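Local coordinates for MutT/nudix family protein (Enterococcus faecalis, PDB 2FML) that is of unknown function but probably binds or hydrolyses a nucleoside diphosphate-linked compound through its Nudix domain, and carries a winged-helix domain like that of NrtR, at residues A[43-48]-A[187-192]; A[58-63]-A[158-163]; A[65-70]-A[182-187]. All blocks are in the same frame, centred on the assembly; numbering follows the deposited sequence.

Interaction 1 of 3, residues A[43-48]-A[187-192]; sequences DMVLLC and SEIIIK
Val45 and Ile189 meet methyl to methyl, CG2 of Val45 lying 4.0 Å from CG2 of Ile189, and the two side chains cross at a slant. Val45 turns CG1 away from its backbone N (chi1 180°) and keeps CG2 beside that N, which leaves CG2 as the branch that faces the helix. Two residues earlier on the strand, and so on the same face, Asp43 adds a looser touch through its aliphatic part: CB stands 4.3 Å from Ile189 CD1, the end of the longer isoleucine branch. The CG2 methyl of Ile189 and its CG1-CD1 arm diverge from CB, so each meets a different residue. Strand 39-50 belongs to the central mixed sheet of the Nudix fold, an alpha/beta/alpha sandwich, and helix 186-200 packs on one face of it. The alternation of the strand sends Met44, a selenomethionine, away from this helix. Leu74 of the adjacent strand 72-78 touches Asp43, Val45, Ile189 and Ile190, and so fills in beside the contact, while Val58 flanks Val45. The carboxylate of buried Asp43 is not left to the hydrocarbon: OD2 is hydrogen-bonded to Thr125 OG1 and to a glycerol molecule, probably from the crystallisation liquor.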
loop_
_atom_site.group_PDB
_atom_site.type_symbol
_atom_site.label_atom_id
_atom_site.label_comp_id
_atom_site.label_asym_id
_atom_site.label_seq_id
_atom_site.Cartn_x
_atom_site.Cartn_y
_atom_site.Cartn_z
ATOM N N ASP A 43 9.231 -7.236 -4.179
ATOM C CA ASP A 43 9.168 -8.640 -3.867
ATOM C C ASP A 43 7.750 -9.082 -4.216
ATOM O O ASP A 43 6.758 -8.288 -4.112
ATOM C CB ASP A 43 9.417 -8.862 -2.354
ATOM C CG ASP A 43 10.907 -8.844 -2.006
ATOM O OD1 ASP A 43 11.598 -9.850 -2.312
ATOM O OD2 ASP A 43 11.402 -7.810 -1.466
HETATM N N MSE A 44 7.625 -10.354 -4.579
HETATM C CA MSE A 44 6.378 -10.846 -5.131
HETATM C C MSE A 44 5.895 -12.057 -4.384
HETATM O O MSE A 44 6.653 -13.014 -4.217
HETATM C CB MSE A 44 6.585 -11.145 -6.605
HETATM C CG MSE A 44 5.501 -11.905 -7.268
HETATM SE SE MSE A 44 3.858 -10.812 -7.608
HETATM C CE MSE A 44 2.898 -11.641 -6.431
ATOM N N VAL A 45 4.632 -11.997 -3.913
ATOM C CA VAL A 45 3.999 -13.170 -3.269
ATOM C C VAL A 45 3.048 -13.803 -4.265
ATOM O O VAL A 45 2.022 -13.231 -4.571
ATOM C CB VAL A 45 3.274 -12.858 -1.951
ATOM C CG1 VAL A 45 2.659 -14.165 -1.384
ATOM C CG2 VAL A 45 4.229 -12.176 -0.891
ATOM N N LEU A 46 3.448 -14.954 -4.809
ATOM C CA LEU A 46 2.664 -15.713 -5.778
ATOM C C LEU A 46 1.993 -16.876 -5.090
ATOM O O LEU A 46 2.652 -17.722 -4.520
ATOM C CB LEU A 46 3.547 -16.248 -6.931
ATOM C CG LEU A 46 4.246 -15.230 -7.822
ATOM C CD1 LEU A 46 5.031 -16.007 -8.863
ATOM C CD2 LEU A 46 3.201 -14.395 -8.523
ATOM N N LEU A 47 0.661 -16.905 -5.191
ATOM C CA LEU A 47 -0.177 -17.886 -4.547
ATOM C C LEU A 47 -0.946 -18.604 -5.621
ATOM O O LEU A 47 -1.486 -17.991 -6.547
ATOM C CB LEU A 47 -1.175 -17.192 -3.633
ATOM C CG LEU A 47 -0.636 -16.496 -2.409
ATOM C CD1 LEU A 47 -1.801 -15.951 -1.602
ATOM C CD2 LEU A 47 0.282 -17.431 -1.579
ATOM N N CYS A 48 -0.998 -19.924 -5.497
ATOM C CA CYS A 48 -1.829 -20.726 -6.377
ATOM C C CYS A 48 -2.614 -21.727 -5.525
ATOM O O CYS A 48 -2.456 -21.785 -4.299
ATOM C CB CYS A 48 -0.961 -21.403 -7.464
ATOM S SG CYS A 48 0.123 -22.709 -6.901
ATOM N N SER A 187 9.303 -13.248 6.065
ATOM C CA SER A 187 8.254 -13.844 6.904
ATOM C C SER A 187 7.123 -12.832 7.210
ATOM O O SER A 187 5.910 -13.197 7.176
ATOM C CB SER A 187 8.887 -14.322 8.221
ATOM O OG SER A 187 8.874 -13.185 9.014
ATOM N N GLU A 188 7.509 -11.566 7.466
ATOM C CA GLU A 188 6.527 -10.501 7.639
ATOM C C GLU A 188 5.718 -10.210 6.411
ATOM O O GLU A 188 4.618 -9.750 6.513
ATOM C CB GLU A 188 7.153 -9.146 8.066
ATOM C CG GLU A 188 7.654 -9.080 9.476
ATOM C CD GLU A 188 8.623 -7.943 9.610
ATOM O OE1 GLU A 188 8.175 -6.828 9.281
ATOM O OE2 GLU A 188 9.827 -8.165 9.974
ATOM N N ILE A 189 6.368 -10.288 5.268
ATOM C CA ILE A 189 5.725 -10.077 4.009
ATOM C C ILE A 189 4.720 -11.227 3.675
ATOM O O ILE A 189 3.621 -10.958 3.195
ATOM C CB ILE A 189 6.754 -9.901 2.834
ATOM C CG1 ILE A 189 7.941 -8.929 3.153
ATOM C CG2 ILE A 189 5.989 -9.608 1.555
ATOM C CD1 ILE A 189 8.822 -8.600 1.883
ATOM N N ILE A 190 5.083 -12.477 3.920
ATOM C CA ILE A 190 4.144 -13.579 3.670
ATOM C C ILE A 190 2.901 -13.544 4.578
ATOM O O ILE A 190 1.741 -13.719 4.128
ATOM C CB ILE A 190 4.864 -14.939 3.708
ATOM C CG1 ILE A 190 5.720 -14.999 2.458
ATOM C CG2 ILE A 190 3.809 -16.170 3.702
ATOM C CD1 ILE A 190 6.738 -16.046 2.391
ATOM N N ILE A 191 3.138 -13.286 5.854
ATOM C CA ILE A 191 2.067 -13.062 6.827
ATOM C C ILE A 191 1.181 -11.879 6.398
ATOM O O ILE A 191 -0.050 -11.969 6.439
ATOM C CB ILE A 191 2.696 -12.849 8.237
ATOM C CG1 ILE A 191 3.371 -14.142 8.702
ATOM C CG2 ILE A 191 1.734 -12.282 9.267
ATOM C CD1 ILE A 191 2.486 -15.231 8.968
ATOM N N LYS A 192 1.786 -10.770 5.989
ATOM C CA LYS A 192 0.968 -9.630 5.457
ATOM C C LYS A 192 0.063 -10.063 4.294
ATOM O O LYS A 192 -1.119 -9.723 4.268
ATOM C CB LYS A 192 1.836 -8.423 5.071
ATOM C CG LYS A 192 1.115 -7.069 4.728
ATOM C CD LYS A 192 0.689 -6.173 5.960
ATOM C CE LYS A 192 1.794 -5.594 6.818
ATOM N NZ LYS A 192 1.176 -4.598 7.897
#

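Interaction 2 of 3, residues A[58-63]-A[158-163]; sequences VLLIQR and ITLSHE
Leu160 meets both Val58 and Leu60 through the two methyls at the end of its side chain. Its CD1 is shared: it lies 3.8 Å from Leu60 CD1 and 4.2 Å from Val58 CG1. The other methyl, Leu160 CD2, also comes to 4.2 Å from Val58 CG1, so this one valine methyl sits against the fork of the leucine. A leucine suits the place because its branch point is one carbon further out than a valine's, which lets it span the distance to a strand that is not its hydrogen-bonded neighbour; even the nearest CA atoms, those of Val58 and Leu160, are 7.5 Å apart.

Val58 contributes through the methyl held between its backbone N and carbonyl carbon (chi1 59°), and its side chain runs at a slant to that of Leu160. Two residues further along the strand, and hence on the same face, Leu60 extends to CD1 and crosses Leu160 at about a right angle. The intervening Leu59 belongs to the other face, where it touches Pro75 and Val146. No hydrogen bond links the two segments, and the contact is wholly apolar and buried.

Ile190 of helix 186-200 touches both Leu60 and Leu160, closing the cluster from the helix side, and Leu74 also packs on Leu60. Backbone hydrogen bonds join Val58 to Phe149 and Leu60 to His147, so strand 143-154 is one of the partners of strand 55-63, and it pairs in turn with strand 157-162. The contact thus bridges two strands that share one neighbour, in a sheet curved enough for their side chains to meet beneath a helix: a hydrophobic core between sheet and helix within the Nudix fold.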
loop_
_atom_site.group_PDB
_atom_site.type_symbol
_atom_site.label_atom_id
_atom_site.label_comp_id
_atom_site.label_asym_id
_atom_site.label_seq_id
_atom_site.Cartn_x
_atom_site.Cartn_y
_atom_site.Cartn_z
ATOM N N VAL A 58 2.757 -21.457 -2.312
ATOM C CA VAL A 58 3.383 -20.157 -2.446
ATOM C C VAL A 58 4.784 -20.370 -3.065
ATOM O O VAL A 58 5.454 -21.346 -2.730
ATOM C CB VAL A 58 3.465 -19.431 -1.074
ATOM C CG1 VAL A 58 4.281 -20.272 -0.056
ATOM C CG2 VAL A 58 4.046 -17.963 -1.262
ATOM N N LEU A 59 5.181 -19.513 -4.003
ATOM C CA LEU A 59 6.454 -19.704 -4.683
ATOM C C LEU A 59 7.602 -19.093 -3.843
ATOM O O LEU A 59 7.484 -17.936 -3.407
ATOM C CB LEU A 59 6.417 -19.072 -6.081
ATOM C CG LEU A 59 7.589 -19.330 -7.010
ATOM C CD1 LEU A 59 7.237 -18.890 -8.386
ATOM C CD2 LEU A 59 8.776 -18.500 -6.477
ATOM N N LEU A 60 8.663 -19.867 -3.626
ATOM C CA LEU A 60 9.880 -19.400 -2.899
ATOM C C LEU A 60 11.076 -19.739 -3.765
ATOM O O LEU A 60 11.018 -20.662 -4.549
ATOM C CB LEU A 60 10.067 -20.086 -1.540
ATOM C CG LEU A 60 9.014 -19.867 -0.464
ATOM C CD1 LEU A 60 9.410 -20.537 0.855
ATOM C CD2 LEU A 60 8.771 -18.328 -0.238
ATOM N N ILE A 61 12.162 -18.993 -3.612
ATOM C CA ILE A 61 13.396 -19.315 -4.302
ATOM C C ILE A 61 14.425 -19.497 -3.224
ATOM O O ILE A 61 14.313 -18.890 -2.158
ATOM C CB ILE A 61 13.899 -18.167 -5.225
ATOM C CG1 ILE A 61 14.110 -16.880 -4.387
ATOM C CG2 ILE A 61 12.957 -17.944 -6.371
ATOM C CD1 ILE A 61 15.213 -15.940 -4.885
ATOM N N GLN A 62 15.442 -20.326 -3.515
ATOM C CA GLN A 62 16.636 -20.426 -2.685
ATOM C C GLN A 62 17.665 -19.497 -3.286
ATOM O O GLN A 62 18.100 -19.678 -4.428
ATOM C CB GLN A 62 17.194 -21.848 -2.588
ATOM C CG GLN A 62 18.418 -21.902 -1.711
ATOM C CD GLN A 62 18.950 -23.294 -1.469
ATOM O OE1 GLN A 62 19.289 -23.669 -0.321
ATOM N NE2 GLN A 62 19.061 -24.058 -2.527
ATOM N N ARG A 63 18.050 -18.501 -2.493
ATOM C CA ARG A 63 19.001 -17.481 -2.945
ATOM C C ARG A 63 20.364 -18.084 -3.153
ATOM O O ARG A 63 20.841 -18.854 -2.345
ATOM C CB ARG A 63 19.065 -16.359 -1.922
ATOM C CG ARG A 63 17.654 -15.687 -1.656
ATOM C CD ARG A 63 17.813 -14.552 -0.655
ATOM N NE ARG A 63 18.985 -13.721 -0.936
ATOM C CZ ARG A 63 19.022 -12.697 -1.790
ATOM N NH1 ARG A 63 17.926 -12.343 -2.495
ATOM N NH2 ARG A 63 20.179 -12.041 -1.950
ATOM N N ILE A 158 0.983 -20.618 9.992
ATOM C CA ILE A 158 1.043 -21.181 8.655
ATOM C C ILE A 158 2.369 -21.841 8.464
ATOM O O ILE A 158 3.398 -21.353 8.976
ATOM C CB ILE A 158 0.808 -20.097 7.551
ATOM C CG1 ILE A 158 1.778 -18.893 7.648
ATOM C CG2 ILE A 158 -0.610 -19.631 7.606
ATOM C CD1 ILE A 158 1.580 -17.887 6.445
ATOM N N THR A 159 2.365 -22.947 7.746
ATOM C CA THR A 159 3.595 -23.669 7.417
ATOM C C THR A 159 3.738 -23.705 5.860
ATOM O O THR A 159 2.810 -24.037 5.162
ATOM C CB THR A 159 3.523 -25.124 7.999
ATOM O OG1 THR A 159 3.397 -25.014 9.407
ATOM C CG2 THR A 159 4.762 -25.977 7.676
ATOM N N LEU A 160 4.920 -23.358 5.387
ATOM C CA LEU A 160 5.368 -23.481 4.032
ATOM C C LEU A 160 6.333 -24.640 3.990
ATOM O O LEU A 160 7.360 -24.639 4.689
ATOM C CB LEU A 160 6.124 -22.216 3.623
ATOM C CG LEU A 160 5.815 -20.806 4.165
ATOM C CD1 LEU A 160 6.627 -19.791 3.348
ATOM C CD2 LEU A 160 4.354 -20.439 4.116
ATOM N N SER A 161 6.019 -25.626 3.168
ATOM C CA SER A 161 6.844 -26.800 3.093
ATOM C C SER A 161 7.169 -27.250 1.689
ATOM O O SER A 161 6.361 -27.119 0.792
ATOM C CB SER A 161 6.315 -27.948 3.980
ATOM O OG SER A 161 4.955 -28.273 3.782
ATOM N N HIS A 162 8.392 -27.734 1.512
ATOM C CA HIS A 162 8.822 -28.411 0.315
ATOM C C HIS A 162 9.902 -29.418 0.785
ATOM O O HIS A 162 10.825 -29.025 1.505
ATOM C CB HIS A 162 9.421 -27.449 -0.722
ATOM C CG HIS A 162 9.825 -28.136 -1.996
ATOM N ND1 HIS A 162 11.143 -28.458 -2.293
ATOM C CD2 HIS A 162 9.081 -28.613 -3.024
ATOM C CE1 HIS A 162 11.186 -29.096 -3.455
ATOM N NE2 HIS A 162 9.951 -29.204 -3.919
ATOM N N GLU A 163 9.781 -30.688 0.373
ATOM C CA GLU A 163 10.741 -31.745 0.768
ATOM C C GLU A 163 11.025 -31.602 2.285
ATOM O O GLU A 163 10.073 -31.642 3.076
ATOM C CB GLU A 163 12.017 -31.739 -0.109
ATOM C CG GLU A 163 11.832 -32.403 -1.518
ATOM C CD GLU A 163 12.956 -32.012 -2.518
ATOM O OE1 GLU A 163 14.058 -31.671 -2.028
ATOM O OE2 GLU A 163 12.753 -32.021 -3.767
#

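Interaction 3 of 3, residues A[65-70]-A[182-187]; sequences GHPFRN and LAFDHS
Phe68 and Phe184 form an edge-to-face pair between two loops of the Nudix fold: the connection from strand 55-63 to strand 72-78, and the turn that leads into helix 186-200. The ring centroids are 4.8 Å apart and the planes are inclined at 61°, with the edge of Phe68 directed at the face of Phe184. CG of Phe184 lies opposite its own carbonyl carbon (chi1 -56°), which swings the ring against the edge of Phe68. Phe68 CD2 stands over the centre of that face, while its neighbour CE2 comes to 3.5 Å from Phe184 CD1.

The Phe68 ring also offers a face of its own. Ala183 makes a CH-pi contact there, its CA 4.2 Å from the centroid and offset toward the rim, and the backbone N of Phe184 lies over the centre of the same face. Phe68 is thus a flat surface for one peptide and an edge for the ring that follows it.

Aliphatic packing completes the contact. The small methyl of Ala183 lets the loops draw close, with its CB 3.6 Å from Phe68 CB. Pro67, preceded by a cis peptide bond, reaches Phe184 obliquely with CG. Arg63 touches Phe68, Ala183 and Phe184, and its NE is hydrogen-bonded to Pro67 O. On the dimer side, Phe23 of the second subunit packs on Pro67.

The backbone of residues 183-186 folds back as a type II' beta turn, which places Phe184 at its second position and brings His186 N to 3.1 Å from Ala183 O in a hydrogen bond.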
loop_
_atom_site.group_PDB
_atom_site.type_symbol
_atom_site.label_atom_id
_atom_site.label_comp_id
_atom_site.label_asym_id
_atom_site.label_seq_id
_atom_site.Cartn_x
_atom_site.Cartn_y
_atom_site.Cartn_z
ATOM N N GLY A 65 23.165 -16.108 -3.836
ATOM C CA GLY A 65 24.138 -15.119 -3.447
ATOM C C GLY A 65 23.729 -14.392 -2.192
ATOM O O GLY A 65 22.529 -14.424 -1.779
ATOM N N HIS A 66 24.730 -13.745 -1.590
ATOM C CA HIS A 66 24.542 -12.932 -0.420
ATOM C C HIS A 66 23.737 -11.656 -0.713
ATOM O O HIS A 66 23.724 -11.185 -1.830
ATOM C CB HIS A 66 25.906 -12.611 0.199
ATOM C CG HIS A 66 26.363 -13.632 1.189
ATOM N ND1 HIS A 66 27.689 -13.970 1.364
ATOM C CD2 HIS A 66 25.664 -14.386 2.063
ATOM C CE1 HIS A 66 27.782 -14.898 2.295
ATOM N NE2 HIS A 66 26.563 -15.188 2.714
ATOM N N PRO A 67 23.092 -11.057 0.309
ATOM C CA PRO A 67 22.907 -11.491 1.689
ATOM C C PRO A 67 21.925 -12.658 1.737
ATOM O O PRO A 67 21.179 -12.871 0.779
ATOM C CB PRO A 67 22.384 -10.236 2.395
ATOM C CG PRO A 67 21.845 -9.337 1.310
ATOM C CD PRO A 67 22.542 -9.718 0.046
ATOM N N PHE A 68 22.011 -13.487 2.776
ATOM C CA PHE A 68 21.164 -14.659 2.925
ATOM C C PHE A 68 21.333 -15.650 1.844
ATOM O O PHE A 68 20.324 -16.203 1.390
ATOM C CB PHE A 68 19.670 -14.222 3.010
ATOM C CG PHE A 68 19.387 -13.326 4.206
ATOM C CD1 PHE A 68 19.299 -13.875 5.507
ATOM C CD2 PHE A 68 19.278 -11.944 4.052
ATOM C CE1 PHE A 68 19.050 -13.044 6.636
ATOM C CE2 PHE A 68 19.044 -11.112 5.164
ATOM C CZ PHE A 68 18.921 -11.664 6.443
ATOM N N ARG A 69 22.593 -15.891 1.428
ATOM C CA ARG A 69 22.923 -17.016 0.588
ATOM C C ARG A 69 22.339 -18.333 1.114
ATOM O O ARG A 69 22.502 -18.666 2.280
ATOM C CB ARG A 69 24.436 -17.185 0.473
ATOM C CG ARG A 69 24.892 -18.204 -0.546
ATOM C CD ARG A 69 26.365 -18.576 -0.298
ATOM N NE ARG A 69 27.212 -17.406 -0.454
ATOM C CZ ARG A 69 28.439 -17.223 0.050
ATOM N NH1 ARG A 69 29.032 -18.108 0.849
ATOM N NH2 ARG A 69 29.052 -16.068 -0.228
ATOM N N ASN A 70 21.673 -19.072 0.227
ATOM C CA ASN A 70 21.123 -20.378 0.558
ATOM C C ASN A 70 19.844 -20.367 1.402
ATOM O O ASN A 70 19.264 -21.410 1.690
ATOM C CB ASN A 70 22.219 -21.276 1.187
ATOM C CG ASN A 70 23.299 -21.685 0.173
ATOM O OD1 ASN A 70 23.102 -21.612 -1.036
ATOM N ND2 ASN A 70 24.453 -22.114 0.680
ATOM N N LEU A 182 13.034 -17.678 6.702
ATOM C CA LEU A 182 13.055 -16.881 5.489
ATOM C C LEU A 182 14.102 -15.782 5.581
ATOM O O LEU A 182 14.304 -15.175 6.689
ATOM C CB LEU A 182 11.682 -16.272 5.235
ATOM C CG LEU A 182 10.603 -17.276 4.823
ATOM C CD1 LEU A 182 9.203 -16.708 5.022
ATOM C CD2 LEU A 182 10.821 -17.673 3.381
ATOM N N ALA A 183 14.762 -15.549 4.442
ATOM C CA ALA A 183 15.605 -14.384 4.238
ATOM C C ALA A 183 14.931 -13.035 4.574
ATOM O O ALA A 183 13.719 -12.853 4.437
ATOM C CB ALA A 183 16.130 -14.367 2.765
ATOM N N PHE A 184 15.752 -12.064 4.954
ATOM C CA PHE A 184 15.305 -10.695 5.135
ATOM C C PHE A 184 14.150 -10.648 6.136
ATOM O O PHE A 184 14.219 -11.352 7.159
ATOM C CB PHE A 184 14.945 -10.027 3.801
ATOM C CG PHE A 184 16.071 -10.052 2.769
ATOM C CD1 PHE A 184 17.139 -9.184 2.877
ATOM C CD2 PHE A 184 16.024 -10.929 1.677
ATOM C CE1 PHE A 184 18.176 -9.195 1.912
ATOM C CE2 PHE A 184 16.996 -10.956 0.733
ATOM C CZ PHE A 184 18.116 -10.056 0.836
ATOM N N ASP A 185 13.114 -9.861 5.810
ATOM C CA ASP A 185 11.876 -9.742 6.569
ATOM C C ASP A 185 10.747 -10.399 5.762
ATOM O O ASP A 185 9.595 -10.087 5.937
ATOM C CB ASP A 185 11.551 -8.250 6.830
ATOM C CG ASP A 185 11.383 -7.435 5.530
ATOM O OD1 ASP A 185 11.752 -7.933 4.444
ATOM O OD2 ASP A 185 10.877 -6.287 5.581
ATOM N N HIS A 186 11.088 -11.373 4.927
ATOM C CA HIS A 186 10.069 -12.061 4.083
ATOM C C HIS A 186 9.001 -12.838 4.839
ATOM O O HIS A 186 7.911 -13.026 4.338
ATOM C CB HIS A 186 10.730 -12.940 3.026
ATOM C CG HIS A 186 11.472 -12.146 2.017
ATOM N ND1 HIS A 186 12.004 -12.704 0.872
ATOM C CD2 HIS A 186 11.751 -10.818 1.971
ATOM C CE1 HIS A 186 12.580 -11.751 0.164
ATOM N NE2 HIS A 186 12.440 -10.603 0.812
ATOM N N SER A 187 9.303 -13.248 6.065
ATOM C CA SER A 187 8.254 -13.844 6.904
ATOM C C SER A 187 7.123 -12.832 7.210
ATOM O O SER A 187 5.910 -13.197 7.176
ATOM C CB SER A 187 8.887 -14.322 8.221
ATOM O OG SER A 187 8.874 -13.185 9.014
#

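Overall arrangement
From the N terminus, the first segment met is on strand 39-50, and interaction 1 closes the longest loop by bringing it against helix 186-200. Strand 55-63 follows as its sheet neighbour, and interaction 2 closes a shorter loop to strand 157-162. The loop at 65-70 comes next and is closed by interaction 3 at 182-187. Interactions 2 and 3 both fall within the span of interaction 1, yet their segments alternate, so these two cross. Interactions 1 and 3 share Ser187. Ile191 CD1 meets Ile158 CD1 between interactions 1 and 2. Together they tie the sheet and the loop at 65-70 to helix 186-200 and the turn that leads into it.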